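Local coordinates for enoyl-[acyl-carrier-protein] reductase [FMN] (Thermotoga maritima, PDB 5GVJ), which probably reduces enoyl groups carried on acyl carrier protein with NADH, through a flavin cofactor, as an FMN-dependent enoyl reductase, at residues 81-86 against 94-99; 103-108 against 113-118; 55-60 against 68-73. The protein carries 1 engineered substitution. One frame throughout, in Å; residues are numbered along the deposited sequence.

Overall arrangement
The three contacts come in the order 3, 1, 2 along the chain, and each joins a helix to the strand that follows it in a parallel sheet. Their strands, 68-73, 93-97 and 114-119, are consecutive neighbours in the eight-stranded sheet of a TIM-barrel fold. Contact 1 is the middle member: its centre lies about 8 Å from that of contact 2 and about 10 Å from that of contact 3, and it touches both. Contacts 2 and 3 are about 15 Å apart between centres, their nearest atoms about 5 Å apart. Successive beta-alpha-beta units thus build one continuous apolar layer between strands and helices, part of the framework of a flavin-binding barrel.

Contact 1 of 3, residues 81-86 against 94-99; sequences DLVKVC and VTFGAG
V94 meets C86 where the strand passes the later turn of helix 79-88. One methyl makes the contact: V94 CG2 stands 3.8 Å from C86 CB, with the C86 SG atom almost as near, at 3.9 Å. The other methyl goes elsewhere. With CG1 anti to the backbone nitrogen (chi1 175°), V94 turns that branch beneath the ring of F96, about 3.7 Å off its plane and shifted toward the rim. A beta-branched valine suits the place, since it is at ease in an extended backbone and its two methyls serve two neighbours. The small, weakly polar cysteine suits its own place on the helix, an apolar one where C86 meets V94 and also touches V70 and I72 of strand 68-73.

T95 belongs to the opposite face of the strand. T95 OG1 is hydrogen-bonded to N71 OD1 on the adjoining strand, giving a polar group a partner on the face away from the helix. The segments are part of the beta-alpha-beta unit formed by strand 68-73, helix 79-88 and strand 93-97, one step of the TIM barrel, in which helices cover the outer surface of the strands.

F96 returns to the helix side. It leaves the backbone to one side of the helix, yet the end of its ring comes near it. There V83 CG2 comes to the rim, in the ring plane, 4.0 Å from F96 CE1 and 4.1 Å from F96 CZ, and the two side chains cross at about a right angle. The length of phenylalanine brings its rim to V83, and L108 of helix 102-110 packs against the ring as well.

Contact 2 of 3, residues 103-108 against 113-118; sequences KYIREL and TKVIPV
L108 carries the tight part of this contact. Its CB atom lies 3.5 Å from V115 CG2, while one terminal methyl, L108 CD1, reaches the same V115 methyl at 4.1 Å, the two side chains crossing at about a right angle. The backbone adds a bond: T113 N donates to L108 O over 3.1 Å, with 153° at the hydrogen. T113 CB leans on that oxygen too, and its hydroxyl is hydrogen-bonded to V91 O, which suits a threonine in the turn entering the strand.

Packing slackens toward the earlier turn of the helix, where I105 CG1 stays 4.2 Å from V115 CG1. Both are buried, but they graze rather than interlock. The outer surface is polar: R106 leaves the helix away from the strand; it is exposed, and its NE forms a salt bridge with E110 OE2.

The unit is another beta-alpha-beta step of the barrel, strand 93-97, helix 102-110, strand 114-119. Branched apolar residues supply close but undirected packing, whereas the one hydrogen bond between the two segments is directional and ties the last turns of the helix to the residue just before the strand.

Contact 3 of 3, residues 55-60 against 68-73; sequences KAISEL and FGVNII
F68 is the main bump of this contact: its ring rests against a shallow hollow on the helix, with L60 toward its root and I57 at its far end. The CD2 methyl of L60 lies over one face, 3.9 Å from the F68 ring centroid and 25° off the ring normal, a CH-pi contact displaced toward the rim; the nearest ring atom, F68 CD1, is 3.5 Å from L60 CD2. The second methyl is on the same side of the ring plane but toward the root of the ring, with L60 CD1 3.9 Å from F68 CB. The ring is offered to the helix because F68 holds CG between its backbone nitrogen and carbonyl carbon (chi1 65°), the less common choice, which turns its face toward L60.

I57, one turn earlier, fills the angle between ring and valine. Its short branch, I57 CG2, comes to F68 CZ at 4.0 Å, obliquely, while the longer branch puts I57 CG1 4.4 Å from V70 CG2, a looser fit. An isoleucine suits this place because its two unequal arms touch two different neighbours.

The axes of segments 55-60 and 68-73 run nearly antiparallel (161°) and approach to 10.9 Å, as expected where helix 50-63 returns the chain to strand 68-73 in a beta-alpha-beta unit of the TIM barrel. The side chain of V70 is about 9 Å from G21, an FMN-binding residue in a structure of this protein, though no FMN is bound here. No hydrogen bond links the two segments; undirected apolar contacts and the CH-pi interaction hold them together, so the fit depends largely on shape.

Contact 1 of 3, residues 81-86 against 94-99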
loop_
_atom_site.group_PDB
_atom_site.type_symbol
_atom_site.label_atom_id
_atom_site.label_comp_id
_atom_site.label_asym_id
_atom_site.label_seq_id
_atom_site.Cartn_x
_atom_site.Cartn_y
_atom_site.Cartn_z
ATOM N N ASP A 81 -19.416 11.861 26.320
ATOM C CA ASP A 81 -20.591 11.097 26.726
ATOM C C ASP A 81 -20.652 9.732 26.053
ATOM O O ASP A 81 -21.156 8.779 26.654
ATOM C CB ASP A 81 -21.862 11.882 26.411
ATOM C CG ASP A 81 -21.999 13.115 27.265
ATOM O OD1 ASP A 81 -21.543 13.074 28.422
ATOM O OD2 ASP A 81 -22.559 14.119 26.784
ATOM N N LEU A 82 -20.170 9.617 24.811
ATOM C CA LEU A 82 -20.193 8.322 24.137
ATOM C C LEU A 82 -19.199 7.356 24.775
ATOM O O LEU A 82 -19.480 6.157 24.896
ATOM C CB LEU A 82 -19.906 8.499 22.643
ATOM C CG LEU A 82 -21.028 9.127 21.803
ATOM C CD1 LEU A 82 -20.558 9.387 20.384
ATOM C CD2 LEU A 82 -22.272 8.243 21.786
ATOM N N VAL A 83 -18.041 7.867 25.206
ATOM C CA VAL A 83 -17.098 7.054 25.973
ATOM C C VAL A 83 -17.744 6.571 27.267
ATOM O O VAL A 83 -17.605 5.405 27.656
ATOM C CB VAL A 83 -15.811 7.855 26.250
ATOM C CG1 VAL A 83 -14.936 7.138 27.270
ATOM C CG2 VAL A 83 -15.034 8.115 24.951
ATOM N N LYS A 84 -18.447 7.469 27.964
ATOM C CA LYS A 84 -19.133 7.101 29.203
ATOM C C LYS A 84 -20.186 6.023 28.949
ATOM O O LYS A 84 -20.317 5.085 29.742
ATOM C CB LYS A 84 -19.712 8.377 29.837
ATOM C CG LYS A 84 -21.116 8.364 30.452
ATOM C CD LYS A 84 -21.214 7.639 31.788
ATOM C CE LYS A 84 -22.677 7.492 32.196
ATOM N NZ LYS A 84 -23.430 6.855 31.050
ATOM N N VAL A 85 -20.912 6.110 27.825
ATOM C CA VAL A 85 -21.840 5.035 27.470
ATOM C C VAL A 85 -21.099 3.708 27.351
ATOM O O VAL A 85 -21.574 2.669 27.824
ATOM C CB VAL A 85 -22.594 5.361 26.164
ATOM C CG1 VAL A 85 -23.424 4.145 25.717
ATOM C CG2 VAL A 85 -23.488 6.582 26.335
ATOM N N CYS A 86 -19.935 3.714 26.696
ATOM C CA CYS A 86 -19.211 2.465 26.485
ATOM C C CYS A 86 -18.767 1.858 27.804
ATOM O O CYS A 86 -18.729 0.633 27.950
ATOM C CB CYS A 86 -18.002 2.706 25.574
ATOM S SG CYS A 86 -18.507 2.958 23.857
ATOM N N VAL A 94 -13.223 -0.641 22.269
ATOM C CA VAL A 94 -13.504 0.685 21.731
ATOM C C VAL A 94 -12.371 1.086 20.796
ATOM O O VAL A 94 -11.195 1.027 21.176
ATOM C CB VAL A 94 -13.719 1.734 22.839
ATOM C CG1 VAL A 94 -13.878 3.130 22.237
ATOM C CG2 VAL A 94 -14.982 1.382 23.636
ATOM N N THR A 95 -12.724 1.454 19.566
ATOM C CA THR A 95 -11.793 2.059 18.626
ATOM C C THR A 95 -12.074 3.550 18.567
ATOM O O THR A 95 -13.170 4.008 18.901
ATOM C CB THR A 95 -11.896 1.454 17.212
ATOM O OG1 THR A 95 -13.144 1.797 16.601
ATOM C CG2 THR A 95 -11.741 -0.059 17.233
ATOM N N PHE A 96 -11.059 4.309 18.151
ATOM C CA PHE A 96 -11.159 5.755 18.046
ATOM C C PHE A 96 -10.709 6.200 16.667
ATOM O O PHE A 96 -9.829 5.585 16.058
ATOM C CB PHE A 96 -10.300 6.470 19.096
ATOM C CG PHE A 96 -10.848 6.399 20.486
ATOM C CD1 PHE A 96 -11.822 7.289 20.907
ATOM C CD2 PHE A 96 -10.376 5.453 21.385
ATOM C CE1 PHE A 96 -12.322 7.237 22.199
ATOM C CE2 PHE A 96 -10.869 5.392 22.667
ATOM C CZ PHE A 96 -11.845 6.291 23.078
ATOM N N GLY A 97 -11.316 7.280 16.178
ATOM C CA GLY A 97 -10.853 7.918 14.969
ATOM C C GLY A 97 -10.733 9.418 15.159
ATOM O O GLY A 97 -11.317 10.005 16.074
ATOM N N ALA A 98 -9.945 10.029 14.269
ATOM C CA ALA A 98 -9.827 11.487 14.146
ATOM C C ALA A 98 -9.048 12.094 15.312
ATOM O O ALA A 98 -9.518 13.011 15.987
ATOM C CB ALA A 98 -11.197 12.157 13.994
ATOM N N GLY A 99 -7.842 11.577 15.547
ATOM C CA GLY A 99 -6.945 12.273 16.438
ATOM C C GLY A 99 -6.397 11.369 17.515
ATOM O O GLY A 99 -6.319 10.143 17.359
#

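Contact 2 of 3, residues 103-108 against 113-118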
loop_
_atom_site.group_PDB
_atom_site.type_symbol
_atom_site.label_atom_id
_atom_site.label_comp_id
_atom_site.label_asym_id
_atom_site.label_seq_id
_atom_site.Cartn_x
_atom_site.Cartn_y
_atom_site.Cartn_z
ATOM N N LYS A 103 -6.717 10.992 26.210
ATOM C CA LYS A 103 -7.451 11.453 27.384
ATOM C C LYS A 103 -8.478 10.436 27.869
ATOM O O LYS A 103 -8.909 10.511 29.025
ATOM C CB LYS A 103 -8.154 12.778 27.082
ATOM C CG LYS A 103 -9.379 12.642 26.176
ATOM C CD LYS A 103 -9.879 14.001 25.689
ATOM C CE LYS A 103 -10.230 14.920 26.857
ATOM N NZ LYS A 103 -11.452 14.481 27.612
ATOM N N TYR A 104 -8.883 9.491 27.023
ATOM C CA TYR A 104 -9.892 8.514 27.415
ATOM C C TYR A 104 -9.327 7.142 27.741
ATOM O O TYR A 104 -10.050 6.311 28.304
ATOM C CB TYR A 104 -10.917 8.324 26.298
ATOM C CG TYR A 104 -11.674 9.555 25.901
ATOM C CD1 TYR A 104 -12.429 10.260 26.827
ATOM C CD2 TYR A 104 -11.668 9.990 24.586
ATOM C CE1 TYR A 104 -13.137 11.380 26.455
ATOM C CE2 TYR A 104 -12.372 11.101 24.202
ATOM C CZ TYR A 104 -13.112 11.794 25.137
ATOM O OH TYR A 104 -13.824 12.906 24.741
ATOM N N ILE A 105 -8.080 6.865 27.356
ATOM C CA ILE A 105 -7.581 5.494 27.397
ATOM C C ILE A 105 -7.669 4.929 28.810
ATOM O O ILE A 105 -8.156 3.811 29.023
ATOM C CB ILE A 105 -6.141 5.431 26.858
ATOM C CG1 ILE A 105 -6.097 5.877 25.394
ATOM C CG2 ILE A 105 -5.565 4.037 27.049
ATOM C CD1 ILE A 105 -4.714 5.787 24.792
ATOM N N ARG A 106 -7.202 5.698 29.797
ATOM C CA ARG A 106 -7.084 5.176 31.155
ATOM C C ARG A 106 -8.439 4.769 31.731
ATOM O O ARG A 106 -8.579 3.681 32.304
ATOM C CB ARG A 106 -6.416 6.208 32.058
ATOM C CG ARG A 106 -6.415 5.810 33.509
ATOM C CD ARG A 106 -6.135 7.011 34.401
ATOM N NE ARG A 106 -6.063 6.563 35.777
ATOM C CZ ARG A 106 -5.277 7.133 36.681
ATOM N NH1 ARG A 106 -4.501 8.160 36.329
ATOM N NH2 ARG A 106 -5.254 6.683 37.933
ATOM N N GLU A 107 -9.449 5.632 31.612
ATOM C CA GLU A 107 -10.733 5.287 32.225
ATOM C C GLU A 107 -11.375 4.097 31.525
ATOM O O GLU A 107 -12.034 3.270 32.171
ATOM C CB GLU A 107 -11.675 6.491 32.224
ATOM C CG GLU A 107 -12.145 6.957 30.854
ATOM C CD GLU A 107 -12.871 8.291 30.930
ATOM O OE1 GLU A 107 -13.898 8.365 31.643
ATOM O OE2 GLU A 107 -12.393 9.267 30.300
ATOM N N LEU A 108 -11.173 3.977 30.213
ATOM C CA LEU A 108 -11.667 2.803 29.506
ATOM C C LEU A 108 -10.946 1.550 29.985
ATOM O O LEU A 108 -11.579 0.536 30.300
ATOM C CB LEU A 108 -11.496 3.001 27.997
ATOM C CG LEU A 108 -12.550 3.927 27.381
ATOM C CD1 LEU A 108 -12.177 4.338 25.970
ATOM C CD2 LEU A 108 -13.927 3.280 27.396
ATOM N N THR A 113 -12.182 -2.324 29.333
ATOM C CA THR A 113 -12.364 -2.199 27.896
ATOM C C THR A 113 -11.008 -2.269 27.195
ATOM O O THR A 113 -10.016 -1.724 27.686
ATOM C CB THR A 113 -13.069 -0.877 27.590
ATOM O OG1 THR A 113 -14.399 -0.922 28.117
ATOM C CG2 THR A 113 -13.135 -0.612 26.095
ATOM N N LYS A 114 -10.951 -2.973 26.058
ATOM C CA LYS A 114 -9.756 -2.952 25.211
ATOM C C LYS A 114 -9.833 -1.739 24.293
ATOM O O LYS A 114 -10.857 -1.516 23.638
ATOM C CB LYS A 114 -9.621 -4.232 24.388
ATOM C CG LYS A 114 -9.647 -5.524 25.208
ATOM C CD LYS A 114 -8.476 -5.579 26.179
ATOM C CE LYS A 114 -8.318 -6.980 26.762
ATOM N NZ LYS A 114 -9.598 -7.503 27.301
ATOM N N VAL A 115 -8.756 -0.954 24.250
ATOM C CA VAL A 115 -8.749 0.330 23.557
ATOM C C VAL A 115 -7.817 0.227 22.357
ATOM O O VAL A 115 -6.639 -0.120 22.509
ATOM C CB VAL A 115 -8.329 1.465 24.499
ATOM C CG1 VAL A 115 -8.342 2.789 23.767
ATOM C CG2 VAL A 115 -9.271 1.503 25.720
ATOM N N ILE A 116 -8.345 0.518 21.168
ATOM C CA ILE A 116 -7.581 0.368 19.928
ATOM C C ILE A 116 -7.718 1.634 19.089
ATOM O O ILE A 116 -8.625 1.716 18.252
ATOM C CB ILE A 116 -8.047 -0.864 19.129
ATOM C CG1 ILE A 116 -8.013 -2.116 20.008
ATOM C CG2 ILE A 116 -7.125 -1.092 17.911
ATOM C CD1 ILE A 116 -8.489 -3.383 19.303
ATOM N N PRO A 117 -6.842 2.630 19.266
ATOM C CA PRO A 117 -6.905 3.834 18.429
ATOM C C PRO A 117 -6.537 3.519 16.986
ATOM O O PRO A 117 -5.721 2.639 16.715
ATOM C CB PRO A 117 -5.855 4.768 19.061
ATOM C CG PRO A 117 -5.558 4.197 20.415
ATOM C CD PRO A 117 -5.766 2.707 20.263
ATOM N N VAL A 118 -7.146 4.251 16.059
ATOM C CA VAL A 118 -6.749 4.214 14.651
ATOM C C VAL A 118 -5.708 5.305 14.436
ATOM O O VAL A 118 -5.896 6.444 14.873
ATOM C CB VAL A 118 -7.966 4.405 13.723
ATOM C CG1 VAL A 118 -7.560 4.325 12.257
ATOM C CG2 VAL A 118 -9.054 3.361 14.019
#

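Contact 3 of 3, residues 55-60 against 68-73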
loop_
_atom_site.group_PDB
_atom_site.type_symbol
_atom_site.label_atom_id
_atom_site.label_comp_id
_atom_site.label_asym_id
_atom_site.label_seq_id
_atom_site.Cartn_x
_atom_site.Cartn_y
_atom_site.Cartn_z
ATOM N N LYS A 55 -29.177 2.284 22.545
ATOM C CA LYS A 55 -30.092 1.404 21.818
ATOM C C LYS A 55 -29.329 0.481 20.885
ATOM O O LYS A 55 -29.601 -0.727 20.829
ATOM C CB LYS A 55 -31.107 2.212 21.002
ATOM C CG LYS A 55 -31.627 3.480 21.645
ATOM C CD LYS A 55 -32.873 3.286 22.463
ATOM C CE LYS A 55 -33.781 4.501 22.307
ATOM N NZ LYS A 55 -33.617 5.456 23.447
ATOM N N ALA A 56 -28.360 1.042 20.145
ATOM C CA ALA A 56 -27.585 0.247 19.209
ATOM C C ALA A 56 -26.912 -0.916 19.916
ATOM O O ALA A 56 -26.959 -2.057 19.439
ATOM C CB ALA A 56 -26.550 1.134 18.513
ATOM N N ILE A 57 -26.315 -0.651 21.081
ATOM C CA ILE A 57 -25.646 -1.715 21.819
ATOM C C ILE A 57 -26.655 -2.772 22.237
ATOM O O ILE A 57 -26.400 -3.975 22.124
ATOM C CB ILE A 57 -24.895 -1.136 23.031
ATOM C CG1 ILE A 57 -23.746 -0.235 22.559
ATOM C CG2 ILE A 57 -24.378 -2.266 23.911
ATOM C CD1 ILE A 57 -23.114 0.576 23.678
ATOM N N SER A 58 -27.828 -2.333 22.702
ATOM C CA SER A 58 -28.860 -3.272 23.128
ATOM C C SER A 58 -29.305 -4.173 21.983
ATOM O O SER A 58 -29.443 -5.391 22.161
ATOM C CB SER A 58 -30.057 -2.514 23.702
ATOM O OG SER A 58 -30.999 -3.438 24.214
ATOM N N GLU A 59 -29.522 -3.607 20.800
ATOM C CA GLU A 59 -30.016 -4.471 19.731
ATOM C C GLU A 59 -28.937 -5.403 19.210
ATOM O O GLU A 59 -29.254 -6.514 18.778
ATOM C CB GLU A 59 -30.635 -3.660 18.597
ATOM C CG GLU A 59 -29.882 -2.472 18.102
ATOM C CD GLU A 59 -30.781 -1.579 17.257
ATOM O OE1 GLU A 59 -31.775 -1.046 17.805
ATOM O OE2 GLU A 59 -30.519 -1.442 16.045
ATOM N N LEU A 60 -27.657 -5.000 19.259
ATOM C CA LEU A 60 -26.608 -5.955 18.908
ATOM C C LEU A 60 -26.607 -7.139 19.866
ATOM O O LEU A 60 -26.512 -8.296 19.435
ATOM C CB LEU A 60 -25.228 -5.273 18.889
ATOM C CG LEU A 60 -24.048 -6.185 18.525
ATOM C CD1 LEU A 60 -22.973 -5.414 17.775
ATOM C CD2 LEU A 60 -23.431 -6.840 19.757
ATOM N N PHE A 68 -17.690 -7.382 20.554
ATOM C CA PHE A 68 -17.982 -6.378 19.548
ATOM C C PHE A 68 -17.296 -5.095 19.979
ATOM O O PHE A 68 -16.907 -4.944 21.141
ATOM C CB PHE A 68 -19.493 -6.157 19.399
ATOM C CG PHE A 68 -20.131 -5.582 20.636
ATOM C CD1 PHE A 68 -20.491 -6.408 21.688
ATOM C CD2 PHE A 68 -20.333 -4.210 20.762
ATOM C CE1 PHE A 68 -21.059 -5.880 22.833
ATOM C CE2 PHE A 68 -20.902 -3.679 21.909
ATOM C CZ PHE A 68 -21.262 -4.513 22.940
ATOM N N GLY A 69 -17.152 -4.170 19.037
ATOM C CA GLY A 69 -16.569 -2.879 19.320
ATOM C C GLY A 69 -17.531 -1.743 19.028
ATOM O O GLY A 69 -18.573 -1.910 18.376
ATOM N N VAL A 70 -17.173 -0.575 19.557
ATOM C CA VAL A 70 -17.800 0.695 19.220
ATOM C C VAL A 70 -16.696 1.640 18.768
ATOM O O VAL A 70 -15.699 1.818 19.479
ATOM C CB VAL A 70 -18.565 1.309 20.406
ATOM C CG1 VAL A 70 -18.983 2.732 20.063
ATOM C CG2 VAL A 70 -19.792 0.460 20.765
ATOM N N ASN A 71 -16.874 2.239 17.595
ATOM C CA ASN A 71 -15.963 3.262 17.102
ATOM C C ASN A 71 -16.477 4.643 17.490
ATOM O O ASN A 71 -17.628 4.985 17.212
ATOM C CB ASN A 71 -15.806 3.171 15.585
ATOM C CG ASN A 71 -14.865 4.228 15.038
ATOM O OD1 ASN A 71 -13.674 4.238 15.361
ATOM N ND2 ASN A 71 -15.395 5.127 14.219
ATOM N N ILE A 72 -15.615 5.440 18.109
ATOM C CA ILE A 72 -15.962 6.778 18.568
ATOM C C ILE A 72 -15.132 7.782 17.780
ATOM O O ILE A 72 -13.910 7.627 17.669
ATOM C CB ILE A 72 -15.719 6.916 20.081
ATOM C CG1 ILE A 72 -16.743 6.065 20.842
ATOM C CG2 ILE A 72 -15.765 8.380 20.510
ATOM C CD1 ILE A 72 -16.553 6.070 22.320
ATOM N N ILE A 73 -15.793 8.797 17.225
ATOM C CA ILE A 73 -15.110 9.878 16.519
ATOM C C ILE A 73 -14.785 10.991 17.510
ATOM O O ILE A 73 -15.690 11.591 18.103
ATOM C CB ILE A 73 -15.956 10.416 15.357
ATOM C CG1 ILE A 73 -16.288 9.293 14.376
ATOM C CG2 ILE A 73 -15.200 11.531 14.651
ATOM C CD1 ILE A 73 -15.066 8.646 13.782
#